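Local coordinates for protein N-acetyltransferase (PDB 6GTQ) that probably transfers an acetyl group from acetyl-coenzyme A to an amino group of its substrate, as enzymes of the GNAT acetyltransferase family do, at residues D6-I11 with P57-L62; N31-T36 with Y64-G69; G97-D102 with A112-H117; V136-E141 with T145-L150. The protein carries 1 engineered substitution. All coordinates share one frame; numbering follows the deposited sequence. Where two conformers were deposited one is given.

Contact 1 (D6-I11 with P57-L62); sequences DLTIEI and PERQVL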
loop_
_atom_site.group_PDB
_atom_site.type_symbol
_atom_site.label_atom_id
_atom_site.label_comp_id
_atom_site.label_asym_id
_atom_site.label_seq_id
_atom_site.Cartn_x
_atom_site.Cartn_y
_atom_site.Cartn_z
ATOM N N ASP A 6 -4.716 11.642 -17.933
ATOM C CA ASP A 6 -3.293 11.973 -18.111
ATOM C C ASP A 6 -2.372 11.256 -17.091
ATOM O O ASP A 6 -1.189 11.092 -17.363
ATOM C CB ASP A 6 -3.104 13.509 -18.044
ATOM C CG ASP A 6 -1.817 14.081 -18.631
ATOM O OD1 ASP A 6 -1.364 13.581 -19.688
ATOM O OD2 ASP A 6 -1.285 15.056 -18.053
ATOM N N LEU A 7 -2.921 10.818 -15.940
ATOM C CA LEU A 7 -2.182 10.158 -14.860
ATOM C C LEU A 7 -1.834 8.683 -15.093
ATOM O O LEU A 7 -2.619 7.951 -15.699
ATOM C CB LEU A 7 -2.943 10.299 -13.531
ATOM C CG LEU A 7 -3.022 11.702 -12.931
ATOM C CD1 LEU A 7 -4.330 11.902 -12.221
ATOM C CD2 LEU A 7 -1.858 11.970 -11.986
ATOM N N THR A 8 -0.653 8.249 -14.580
ATOM C CA THR A 8 -0.160 6.857 -14.619
ATOM C C THR A 8 0.463 6.440 -13.278
ATOM O O THR A 8 0.959 7.294 -12.544
ATOM C CB THR A 8 0.869 6.612 -15.746
ATOM O OG1 THR A 8 1.968 7.507 -15.606
ATOM C CG2 THR A 8 0.270 6.697 -17.140
ATOM N N ILE A 9 0.441 5.122 -12.967
ATOM C CA ILE A 9 1.093 4.552 -11.777
ATOM C C ILE A 9 2.245 3.688 -12.265
ATOM O O ILE A 9 2.039 2.756 -13.046
ATOM C CB ILE A 9 0.184 3.776 -10.784
ATOM C CG1 ILE A 9 -1.114 4.539 -10.462
ATOM C CG2 ILE A 9 0.970 3.445 -9.502
ATOM C CD1 ILE A 9 -2.280 3.653 -10.003
ATOM N N GLU A 10 3.457 4.017 -11.828
ATOM C CA GLU A 10 4.665 3.301 -12.209
ATOM C C GLU A 10 5.653 3.255 -11.053
ATOM O O GLU A 10 5.631 4.127 -10.190
ATOM C CB GLU A 10 5.309 3.943 -13.461
ATOM C CG GLU A 10 5.728 5.400 -13.288
ATOM C CD GLU A 10 6.486 6.052 -14.429
ATOM O OE1 GLU A 10 7.541 6.672 -14.160
ATOM O OE2 GLU A 10 6.015 5.963 -15.587
ATOM N N ILE A 11 6.528 2.245 -11.045
ATOM C CA ILE A 11 7.605 2.130 -10.063
ATOM C C ILE A 11 8.625 3.224 -10.401
ATOM O O ILE A 11 8.802 3.543 -11.581
ATOM C CB ILE A 11 8.222 0.693 -10.019
ATOM C CG1 ILE A 11 9.242 0.559 -8.863
ATOM C CG2 ILE A 11 8.808 0.222 -11.386
ATOM C CD1 ILE A 11 9.494 -0.811 -8.399
ATOM N N PRO A 57 6.943 14.546 -19.856
ATOM C CA PRO A 57 8.397 14.385 -19.652
ATOM C C PRO A 57 8.855 14.964 -18.301
ATOM O O PRO A 57 9.803 14.443 -17.715
ATOM C CB PRO A 57 9.013 15.132 -20.845
ATOM C CG PRO A 57 7.897 15.312 -21.824
ATOM C CD PRO A 57 6.667 15.440 -20.999
ATOM N N GLU A 58 8.088 15.923 -17.814
ATOM C CA GLU A 58 8.318 16.629 -16.578
ATOM C C GLU A 58 8.106 15.784 -15.339
ATOM O O GLU A 58 8.619 16.092 -14.292
ATOM C CB GLU A 58 7.416 17.847 -16.546
ATOM C CG GLU A 58 7.728 18.884 -17.615
ATOM C CD GLU A 58 7.255 18.533 -19.022
ATOM O OE1 GLU A 58 6.716 17.448 -19.242
ATOM O OE2 GLU A 58 7.406 19.362 -19.926
ATOM N N ARG A 59 7.317 14.733 -15.470
ATOM C CA ARG A 59 7.026 13.761 -14.395
ATOM C C ARG A 59 6.501 14.322 -13.062
ATOM O O ARG A 59 7.070 14.044 -12.008
ATOM C CB ARG A 59 8.255 12.887 -14.128
ATOM C CG ARG A 59 8.563 11.892 -15.234
ATOM C CD ARG A 59 7.595 10.721 -15.212
ATOM N NE ARG A 59 7.605 9.985 -16.473
ATOM C CZ ARG A 59 6.528 9.435 -17.025
ATOM N NH1 ARG A 59 6.629 8.784 -18.174
ATOM N NH2 ARG A 59 5.350 9.538 -16.426
ATOM N N GLN A 60 5.428 15.108 -13.111
ATOM C CA GLN A 60 4.889 15.754 -11.911
ATOM C C GLN A 60 4.168 14.727 -11.012
ATOM O O GLN A 60 3.124 14.189 -11.389
ATOM C CB GLN A 60 3.951 16.899 -12.310
ATOM C CG GLN A 60 3.445 17.734 -11.142
ATOM C CD GLN A 60 2.662 18.950 -11.579
ATOM O OE1 GLN A 60 2.552 19.257 -12.775
ATOM N NE2 GLN A 60 2.086 19.665 -10.615
ATOM N N VAL A 61 4.743 14.449 -9.830
ATOM C CA VAL A 61 4.219 13.476 -8.869
ATOM C C VAL A 61 3.024 14.030 -8.108
ATOM O O VAL A 61 3.147 15.060 -7.438
ATOM C CB VAL A 61 5.332 12.928 -7.932
ATOM C CG1 VAL A 61 4.758 12.010 -6.846
ATOM C CG2 VAL A 61 6.404 12.205 -8.738
ATOM N N LEU A 62 1.879 13.329 -8.198
ATOM C CA LEU A 62 0.638 13.708 -7.525
ATOM C C LEU A 62 0.163 12.647 -6.516
ATOM O O LEU A 62 -1.001 12.621 -6.121
ATOM C CB LEU A 62 -0.466 14.073 -8.546
ATOM C CG LEU A 62 -0.251 15.366 -9.362
ATOM C CD1 LEU A 62 -1.274 15.485 -10.455
ATOM C CD2 LEU A 62 -0.266 16.608 -8.482
#
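Glu10 and Arg59 meet at the margin of the mixed GNAT sheet, where strand 8-11 is one of the two edge strands within this chain and the turn 57-60 leads into strand 61-74. The carboxylate does not pair edge to edge with the guanidinium. OE2 of Glu10 sits over one face of it, 3.6 Å above the plane and displaced toward the rim, and the two planes are turned 42° apart. With Glu10 OE2 3.7 Å from Arg59 NH2, this is a long salt bridge of charges only, to which no N-H points. The Arg59 chain is bent at chi2 (-75°), while that of Glu10 is extended beyond CG; the two cross obliquely. The other carboxylate oxygen, OE1, is hydrogen-bonded to Tyr18 OH, so the group has a firmer hold elsewhere. Thr8 crosses the arginine at about a right angle and merely approaches it. Strand 48-53 lies between the two strands in the sheet and takes the backbone bonds of Thr8 and Glu10. Apart from the charged pair, Leu7 and Leu62 cross almost perpendicularly, and a single pair of methyls makes their contact: Leu7 CD2 lies 3.9 Å from Leu62 CD1.

Contact 2 (N31-T36 with Y64-G69); sequences NLFLTT and YYTLCG. With ACT (acetate ion), chain H.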
loop_
_atom_site.group_PDB
_atom_site.type_symbol
_atom_site.label_atom_id
_atom_site.label_comp_id
_atom_site.label_asym_id
_atom_site.label_seq_id
_atom_site.Cartn_x
_atom_site.Cartn_y
_atom_site.Cartn_z
ATOM N N ASN A 31 5.455 14.588 3.060
ATOM C CA ASN A 31 5.969 15.494 2.058
ATOM C C ASN A 31 7.474 15.451 2.072
ATOM O O ASN A 31 8.084 15.286 1.063
ATOM C CB ASN A 31 5.537 16.907 2.387
ATOM C CG ASN A 31 4.107 17.197 2.023
ATOM O OD1 ASN A 31 3.468 16.485 1.289
ATOM N ND2 ASN A 31 3.614 18.281 2.540
ATOM N N LEU A 32 8.057 15.646 3.237
ATOM C CA LEU A 32 9.488 15.622 3.454
ATOM C C LEU A 32 10.073 14.282 3.124
ATOM O O LEU A 32 11.179 14.237 2.590
ATOM C CB LEU A 32 9.820 16.045 4.884
ATOM C CG LEU A 32 9.788 17.551 5.127
ATOM C CD1 LEU A 32 9.502 17.859 6.582
ATOM C CD2 LEU A 32 11.079 18.222 4.656
ATOM N N PHE A 33 9.323 13.186 3.362
ATOM C CA PHE A 33 9.827 11.871 2.992
ATOM C C PHE A 33 10.015 11.799 1.474
ATOM O O PHE A 33 11.036 11.294 1.013
ATOM C CB PHE A 33 8.944 10.719 3.508
ATOM C CG PHE A 33 9.528 9.371 3.146
ATOM C CD1 PHE A 33 10.625 8.863 3.833
ATOM C CD2 PHE A 33 9.031 8.646 2.066
ATOM C CE1 PHE A 33 11.206 7.651 3.456
ATOM C CE2 PHE A 33 9.611 7.432 1.695
ATOM C CZ PHE A 33 10.691 6.940 2.397
ATOM N N LEU A 34 9.055 12.336 0.709
ATOM C CA LEU A 34 9.106 12.319 -0.746
ATOM C C LEU A 34 10.228 13.187 -1.320
ATOM O O LEU A 34 10.928 12.749 -2.239
ATOM C CB LEU A 34 7.741 12.730 -1.340
ATOM C CG LEU A 34 7.650 12.765 -2.869
ATOM C CD1 LEU A 34 7.520 11.370 -3.465
ATOM C CD2 LEU A 34 6.549 13.663 -3.332
ATOM N N THR A 35 10.394 14.405 -0.795
ATOM C CA THR A 35 11.362 15.361 -1.339
ATOM C C THR A 35 12.802 15.214 -0.797
ATOM O O THR A 35 13.691 15.878 -1.335
ATOM C CB THR A 35 10.834 16.801 -1.178
ATOM O OG1 THR A 35 10.382 16.995 0.165
ATOM C CG2 THR A 35 9.702 17.121 -2.153
ATOM N N THR A 36 13.054 14.358 0.224
ATOM C CA THR A 36 14.414 14.203 0.780
ATOM C C THR A 36 14.873 12.742 1.014
ATOM O O THR A 36 16.080 12.514 1.139
ATOM C CB THR A 36 14.612 15.034 2.095
ATOM O OG1 THR A 36 13.728 14.587 3.122
ATOM C CG2 THR A 36 14.467 16.540 1.903
ATOM N N TYR A 64 2.018 8.938 -4.091
ATOM C CA TYR A 64 2.984 7.853 -3.982
ATOM C C TYR A 64 2.620 6.798 -2.945
ATOM O O TYR A 64 1.787 7.028 -2.059
ATOM C CB TYR A 64 4.394 8.412 -3.693
ATOM C CG TYR A 64 4.673 8.843 -2.264
ATOM C CD1 TYR A 64 5.181 7.943 -1.326
ATOM C CD2 TYR A 64 4.538 10.178 -1.879
ATOM C CE1 TYR A 64 5.499 8.348 -0.028
ATOM C CE2 TYR A 64 4.884 10.601 -0.591
ATOM C CZ TYR A 64 5.355 9.678 0.331
ATOM O OH TYR A 64 5.690 10.075 1.599
ATOM N N TYR A 65 3.300 5.660 -3.033
ATOM C CA TYR A 65 3.212 4.580 -2.057
ATOM C C TYR A 65 4.555 3.848 -1.993
ATOM O O TYR A 65 5.320 3.900 -2.952
ATOM C CB TYR A 65 1.980 3.658 -2.249
ATOM C CG TYR A 65 2.076 2.588 -3.316
ATOM C CD1 TYR A 65 2.774 1.404 -3.084
ATOM C CD2 TYR A 65 1.352 2.695 -4.504
ATOM C CE1 TYR A 65 2.834 0.398 -4.045
ATOM C CE2 TYR A 65 1.385 1.683 -5.465
ATOM C CZ TYR A 65 2.129 0.537 -5.229
ATOM O OH TYR A 65 2.196 -0.454 -6.176
ATOM N N THR A 66 4.878 3.261 -0.835
ATOM C CA THR A 66 6.116 2.493 -0.625
ATOM C C THR A 66 5.793 1.075 -0.161
ATOM O O THR A 66 4.880 0.887 0.638
ATOM C CB THR A 66 7.130 3.204 0.305
ATOM O OG1 THR A 66 6.621 3.256 1.641
ATOM C CG2 THR A 66 7.523 4.590 -0.180
ATOM N N LEU A 67 6.544 0.088 -0.678
ATOM C CA LEU A 67 6.437 -1.328 -0.335
ATOM C C LEU A 67 7.772 -1.885 0.102
ATOM O O LEU A 67 8.832 -1.482 -0.409
ATOM C CB LEU A 67 6.013 -2.168 -1.553
ATOM C CG LEU A 67 4.605 -2.085 -2.081
ATOM C CD1 LEU A 67 4.483 -2.937 -3.317
ATOM C CD2 LEU A 67 3.575 -2.533 -1.043
ATOM N N CYS A 68 7.708 -2.853 1.021
ATOM C CA CYS A 68 8.864 -3.605 1.495
ATOM C C CYS A 68 8.436 -4.967 2.006
ATOM O O CYS A 68 7.382 -5.097 2.623
ATOM C CB CYS A 68 9.688 -2.845 2.529
ATOM S SG CYS A 68 11.292 -3.612 2.884
ATOM N N GLY A 69 9.254 -5.972 1.727
ATOM C CA GLY A 69 9.007 -7.336 2.172
ATOM C C GLY A 69 9.114 -7.415 3.684
ATOM O O GLY A 69 9.935 -6.724 4.299
HETATM C C ACT H . 8.044 0.518 3.633
HETATM O O ACT H . 7.515 0.874 2.612
HETATM O OXT ACT H . 9.165 0.871 4.004
HETATM C CH3 ACT H . 7.246 -0.433 4.514
#
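Asn31 O, at the start of the helical turn that lays Phe33 and Leu34 on Tyr64, accepts two bonds from one residue: Thr35 N at 3.1 Å and Thr35 OG1 at 3.0 Å. The hydroxyl comes from above the carbonyl plane, 39° out of it. Thr36 OG1 binds Leu32 O in the same manner, so the threonines turn their polar atoms back onto their own helix.

Across the contact the packing is aromatic and aliphatic. Leu34 slides past Tyr64 in the opposite direction, with CD1 of Leu34 3.6 Å from CD2 of Tyr64. Leu34 CG is anti to the backbone N (chi1 180°), which carries CD1 to the tyrosine's CD2, while Leu34 CB lies near CE2. Phe33 receives the Tyr64 OH at its ring edge, 3.7 Å from Phe33 CD2, while that hydroxyl is hydrogen-bonded to Leu30 O. Thr66 adds its CG2 methyl against Phe33 CE2 and gives its hydroxyl to an acetate ion, probably from the crystallisation liquor, with Thr66 OG1 2.7 Å from acetate O.

Helix 28-36 thus covers one face of strand 61-74, with Leu38 of helix 38-43 beside it; the axes of segments 31-36 and 64-69 cross at 79°. Tyr65 points to the other face, where helix 110-129 packs, and strands 48-53 and 90-101 flank the strand within the sheet.

Contact 3 (G97-D102 with A112-H117); sequences GRLAID and ATLVAH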
loop_
_atom_site.group_PDB
_atom_site.type_symbol
_atom_site.label_atom_id
_atom_site.label_comp_id
_atom_site.label_asym_id
_atom_site.label_seq_id
_atom_site.Cartn_x
_atom_site.Cartn_y
_atom_site.Cartn_z
ATOM N N GLY A 97 4.042 0.797 3.739
ATOM C CA GLY A 97 4.390 1.692 4.839
ATOM C C GLY A 97 4.035 3.156 4.707
ATOM O O GLY A 97 4.006 3.868 5.712
ATOM N N ARG A 98 3.799 3.625 3.484
ATOM C CA ARG A 98 3.476 5.021 3.208
ATOM C C ARG A 98 2.545 5.121 2.036
ATOM O O ARG A 98 2.731 4.436 1.035
ATOM C CB ARG A 98 4.753 5.839 2.912
ATOM C CG ARG A 98 5.390 6.445 4.143
ATOM C CD ARG A 98 6.867 6.630 3.971
ATOM N NE ARG A 98 7.465 7.303 5.123
ATOM C CZ ARG A 98 8.528 6.865 5.794
ATOM N NH1 ARG A 98 8.995 7.551 6.830
ATOM N NH2 ARG A 98 9.141 5.746 5.425
ATOM N N LEU A 99 1.556 6.001 2.155
ATOM C CA LEU A 99 0.575 6.304 1.120
ATOM C C LEU A 99 0.234 7.775 1.245
ATOM O O LEU A 99 -0.169 8.231 2.319
ATOM C CB LEU A 99 -0.685 5.406 1.240
ATOM C CG LEU A 99 -1.802 5.603 0.192
ATOM C CD1 LEU A 99 -1.433 5.009 -1.154
ATOM C CD2 LEU A 99 -3.091 4.978 0.660
ATOM N N ALA A 100 0.456 8.530 0.167
ATOM C CA ALA A 100 0.158 9.964 0.131
ATOM C C ALA A 100 -0.385 10.352 -1.226
ATOM O O ALA A 100 0.150 9.917 -2.243
ATOM C CB ALA A 100 1.407 10.773 0.451
ATOM N N ILE A 101 -1.453 11.161 -1.238
ATOM C CA ILE A 101 -2.101 11.690 -2.448
ATOM C C ILE A 101 -2.118 13.207 -2.340
ATOM O O ILE A 101 -2.540 13.740 -1.311
ATOM C CB ILE A 101 -3.543 11.104 -2.659
ATOM C CG1 ILE A 101 -3.543 9.546 -2.814
ATOM C CG2 ILE A 101 -4.293 11.786 -3.812
ATOM C CD1 ILE A 101 -2.894 8.931 -4.106
ATOM N N ASP A 102 -1.680 13.903 -3.403
ATOM C CA ASP A 102 -1.681 15.363 -3.464
ATOM C C ASP A 102 -3.102 15.914 -3.294
ATOM O O ASP A 102 -4.048 15.328 -3.823
ATOM C CB ASP A 102 -1.068 15.846 -4.786
ATOM C CG ASP A 102 -0.779 17.331 -4.809
ATOM O OD1 ASP A 102 0.262 17.740 -4.259
ATOM O OD2 ASP A 102 -1.599 18.086 -5.375
ATOM N N ALA A 112 -7.357 4.819 -2.946
ATOM C CA ALA A 112 -7.887 3.468 -3.124
ATOM C C ALA A 112 -7.322 2.805 -4.398
ATOM O O ALA A 112 -7.001 1.620 -4.358
ATOM C CB ALA A 112 -9.408 3.503 -3.165
ATOM N N THR A 113 -7.163 3.572 -5.506
ATOM C CA THR A 113 -6.600 3.072 -6.774
ATOM C C THR A 113 -5.122 2.667 -6.585
ATOM O O THR A 113 -4.678 1.677 -7.169
ATOM C CB THR A 113 -6.852 4.072 -7.920
ATOM O OG1 THR A 113 -8.252 4.346 -7.990
ATOM C CG2 THR A 113 -6.383 3.553 -9.284
ATOM N N LEU A 114 -4.386 3.410 -5.729
ATOM C CA LEU A 114 -2.985 3.144 -5.398
ATOM C C LEU A 114 -2.834 1.876 -4.554
ATOM O O LEU A 114 -1.894 1.111 -4.771
ATOM C CB LEU A 114 -2.336 4.367 -4.727
ATOM C CG LEU A 114 -1.359 5.145 -5.606
ATOM C CD1 LEU A 114 -2.084 5.937 -6.678
ATOM C CD2 LEU A 114 -0.486 6.059 -4.772
ATOM N N VAL A 115 -3.788 1.632 -3.632
ATOM C CA VAL A 115 -3.829 0.414 -2.805
ATOM C C VAL A 115 -4.107 -0.806 -3.722
ATOM O O VAL A 115 -3.451 -1.830 -3.583
ATOM C CB VAL A 115 -4.845 0.529 -1.632
ATOM C CG1 VAL A 115 -4.947 -0.778 -0.846
ATOM C CG2 VAL A 115 -4.476 1.676 -0.700
ATOM N N ALA A 116 -5.027 -0.658 -4.695
ATOM C CA ALA A 116 -5.365 -1.707 -5.666
ATOM C C ALA A 116 -4.156 -2.043 -6.566
ATOM O O ALA A 116 -3.960 -3.208 -6.924
ATOM C CB ALA A 116 -6.579 -1.300 -6.499
ATOM N N HIS A 117 -3.332 -1.029 -6.884
ATOM C CA HIS A 117 -2.100 -1.183 -7.656
ATOM C C HIS A 117 -1.105 -1.987 -6.810
ATOM O O HIS A 117 -0.581 -3.010 -7.272
ATOM C CB HIS A 117 -1.528 0.186 -8.042
ATOM C CG HIS A 117 -0.372 0.093 -8.988
ATOM N ND1 HIS A 117 0.917 -0.089 -8.534
ATOM C CD2 HIS A 117 -0.350 0.147 -10.339
ATOM C CE1 HIS A 117 1.679 -0.134 -9.612
ATOM N NE2 HIS A 117 0.963 0.011 -10.720
#
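Leu99 and Ile101 of the strand press on Leu114 and Val115 of the helix, and every contact across the two segments is between apolar side chains. Leu99 does most of the work on the strand side. Its CG is anti to the backbone N (chi1 -179°), and the fork then divides its methyls between two helix residues: Leu99 CD1 reaches Leu114 CB at 3.7 Å, and Leu99 CD2 touches Val115 CG2 at 3.8 Å, where the two side chains cross at about a right angle. Ile101 and Leu114 reach for each other tip to tip, with Ile101 CD1 3.8 Å from Leu114 CD2. Leu114 is therefore shared by both strand residues.

The polar bonds lie within the helix or at the margins. Ala116 N and His117 N bond to Ala112 O and Thr113 O, an ordinary helical pattern. Gln106 NE2 binds Ile101 O, and Thr113 OG1 holds Gly109 O. The loop and the start of helix 110-129 carry the Gln-x-x-Gly-x-Gly pattern of GNAT enzymes, which in relatives holds the pyrophosphate of acetyl-coenzyme A.

This is the first half of the beta-alpha-beta unit made by strand 90-101, helix 110-129 and strand 133-137. The segment axes run at 142°, 9.5 Å apart. Strand 61-74 lies beside strand 90-101, helix 141-149 adds Phe146 against Leu99, and the chain of another protein packs on Ala112 and Ala116.

Contact 4 (V136-E141 with T145-L150); sequences VEALNE and TFFKSL. Engineered in segment 145-150: Phe147 (natural residue Tyr).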
loop_
_atom_site.group_PDB
_atom_site.type_symbol
_atom_site.label_atom_id
_atom_site.label_comp_id
_atom_site.label_asym_id
_atom_site.label_seq_id
_atom_site.Cartn_x
_atom_site.Cartn_y
_atom_site.Cartn_z
ATOM N N VAL A 136 -0.511 -2.971 6.346
ATOM C CA VAL A 136 -0.512 -1.543 6.066
ATOM C C VAL A 136 -0.346 -0.742 7.357
ATOM O O VAL A 136 -0.752 -1.202 8.423
ATOM C CB VAL A 136 -1.742 -1.148 5.206
ATOM C CG1 VAL A 136 -2.990 -0.898 6.042
ATOM C CG2 VAL A 136 -1.428 0.040 4.326
ATOM N N GLU A 137 0.310 0.420 7.264
ATOM C CA GLU A 137 0.563 1.305 8.405
ATOM C C GLU A 137 -0.407 2.493 8.412
ATOM O O GLU A 137 -0.423 3.280 7.459
ATOM C CB GLU A 137 2.035 1.787 8.414
ATOM C CG GLU A 137 3.068 0.693 8.668
ATOM C CD GLU A 137 2.980 -0.034 10.002
ATOM O OE1 GLU A 137 2.863 0.641 11.052
ATOM O OE2 GLU A 137 3.038 -1.286 9.995
ATOM N N ALA A 138 -1.223 2.607 9.475
ATOM C CA ALA A 138 -2.173 3.705 9.652
ATOM C C ALA A 138 -1.832 4.513 10.918
ATOM O O ALA A 138 -2.187 4.121 12.035
ATOM C CB ALA A 138 -3.599 3.181 9.696
ATOM N N LEU A 139 -1.106 5.634 10.717
ATOM C CA LEU A 139 -0.615 6.558 11.752
ATOM C C LEU A 139 -1.691 7.468 12.385
ATOM O O LEU A 139 -1.406 8.159 13.367
ATOM C CB LEU A 139 0.539 7.404 11.179
ATOM N N ASN A 140 -2.919 7.467 11.830
ATOM C CA ASN A 140 -4.035 8.290 12.307
ATOM C C ASN A 140 -5.395 7.612 12.076
ATOM O O ASN A 140 -5.474 6.634 11.324
ATOM C CB ASN A 140 -3.990 9.681 11.663
ATOM C CG ASN A 140 -3.993 9.655 10.157
ATOM O OD1 ASN A 140 -5.047 9.659 9.520
ATOM N ND2 ASN A 140 -2.811 9.621 9.554
ATOM N N GLU A 141 -6.460 8.140 12.722
ATOM C CA GLU A 141 -7.825 7.620 12.632
ATOM C C GLU A 141 -8.458 7.747 11.233
ATOM O O GLU A 141 -9.262 6.889 10.862
ATOM C CB GLU A 141 -8.726 8.254 13.711
ATOM C CG GLU A 141 -9.897 7.380 14.148
ATOM C CD GLU A 141 -9.541 5.983 14.631
ATOM O OE1 GLU A 141 -9.109 5.849 15.799
ATOM O OE2 GLU A 141 -9.693 5.022 13.842
ATOM N N THR A 145 -9.684 4.386 9.167
ATOM C CA THR A 145 -11.049 4.302 8.643
ATOM C C THR A 145 -10.978 3.981 7.129
ATOM O O THR A 145 -11.707 3.101 6.656
ATOM C CB THR A 145 -11.818 5.597 8.993
ATOM O OG1 THR A 145 -11.832 5.758 10.415
ATOM C CG2 THR A 145 -13.247 5.610 8.454
ATOM N N PHE A 146 -10.077 4.670 6.392
ATOM C CA PHE A 146 -9.860 4.461 4.958
ATOM C C PHE A 146 -9.467 3.007 4.651
ATOM O O PHE A 146 -10.034 2.402 3.739
ATOM C CB PHE A 146 -8.808 5.450 4.412
ATOM C CG PHE A 146 -8.273 5.127 3.037
ATOM C CD1 PHE A 146 -9.007 5.436 1.898
ATOM C CD2 PHE A 146 -7.027 4.531 2.879
ATOM C CE1 PHE A 146 -8.507 5.138 0.624
ATOM C CE2 PHE A 146 -6.539 4.223 1.610
ATOM C CZ PHE A 146 -7.275 4.541 0.492
ATOM N N PHE A 147 -8.503 2.453 5.409
ATOM C CA PHE A 147 -8.059 1.080 5.204
ATOM C C PHE A 147 -9.139 0.072 5.586
ATOM O O PHE A 147 -9.292 -0.918 4.874
ATOM C CB PHE A 147 -6.704 0.806 5.872
ATOM C CG PHE A 147 -5.563 1.486 5.143
ATOM C CD1 PHE A 147 -5.291 1.190 3.809
ATOM C CD2 PHE A 147 -4.750 2.407 5.794
ATOM C CE1 PHE A 147 -4.254 1.833 3.130
ATOM C CE2 PHE A 147 -3.708 3.046 5.117
ATOM C CZ PHE A 147 -3.473 2.764 3.786
ATOM N N LYS A 148 -9.948 0.370 6.637
ATOM C CA LYS A 148 -11.083 -0.460 7.065
ATOM C C LYS A 148 -12.158 -0.526 5.974
ATOM O O LYS A 148 -12.728 -1.593 5.754
ATOM C CB LYS A 148 -11.698 0.054 8.379
ATOM C CG LYS A 148 -11.034 -0.484 9.637
ATOM C CD LYS A 148 -12.016 -0.542 10.791
ATOM C CE LYS A 148 -11.568 0.259 11.991
ATOM N NZ LYS A 148 -12.019 1.678 11.929
ATOM N N SER A 149 -12.416 0.608 5.275
ATOM C CA SER A 149 -13.402 0.706 4.184
ATOM C C SER A 149 -12.964 -0.068 2.932
ATOM O O SER A 149 -13.799 -0.429 2.099
ATOM C CB SER A 149 -13.714 2.162 3.850
ATOM O OG SER A 149 -12.631 2.802 3.196
ATOM N N LEU A 150 -11.653 -0.331 2.813
ATOM C CA LEU A 150 -11.094 -1.109 1.722
ATOM C C LEU A 150 -11.081 -2.602 2.057
ATOM O O LEU A 150 -10.771 -3.405 1.184
ATOM C CB LEU A 150 -9.696 -0.613 1.353
ATOM C CG LEU A 150 -9.590 0.763 0.698
ATOM C CD1 LEU A 150 -8.157 1.020 0.278
ATOM C CD2 LEU A 150 -10.517 0.889 -0.514
#
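Phe147 has the most surface buried here, largely against Val136. This phenylalanine is an engineered substitution for a natural tyrosine, so the ring carries no hydroxyl at CZ. Val136 comes from the opposite direction and puts both methyls on the ring: CG2 of Val136 lies 3.7 Å from the Phe147 ring centroid, 24° off the normal, in a CH-pi contact, while CG1 of Val136 reaches Phe147 CG at 3.6 Å. The valine's chi1 of 85° places CG1 between backbone N and carbonyl carbon and CG2 near anti to the N, which spreads the pair over one face. On the opposite face sits Phe146 CD2, 3.8 Å above the plane and over its centre, so the ring is held between the two residues. Ala138 CB meets the edge, 4.1 Å from Phe147 CD2.

Glu141, next in buried surface, acts through its carbonyl oxygen. That atom is gripped twice by Thr145, whose OG1 lies 2.8 Å from Glu141 O and whose N lies 3.1 Å from the same oxygen, the two donors approaching from opposite faces of the carbonyl plane. The carboxylate leaves Lys148 NZ beyond salt-bridge range, although the charges are opposite. Asn140, at the N-cap, bonds Ala143 N through OD1 and closes the first turn.

Strand 133-137 lies between strands 90-101 and 162-166 in the sheet. Helix 141-149 folds back over it, and Phe147 also touches Leu163 of strand 162-166 and Val115 of helix 110-129.

Overall arrangement
All four contacts reach one mixed sheet, but at different depths. Contact 2 is fully buried, contacts 3 and 4 are partly so, and contact 1 lies at the surface, which fits its long charge pairing beside a lone methyl touch. Contacts 1 and 2 share strand 61-74, and Val61 meets Leu34 between them. Contact 3 uses the neighbouring strand 90-101 and sits nearest the chain centre, purely apolar across its interface. It joins contact 2 through Tyr65 OH and His117 ND1, 2.7 Å apart, and contact 4 through Val115 and Leu150. In contact 4 Val136 and Phe146 pack opposite faces of one ring, beside helix-start hydrogen bonds. Its centre is about 25 Å from that of contact 1.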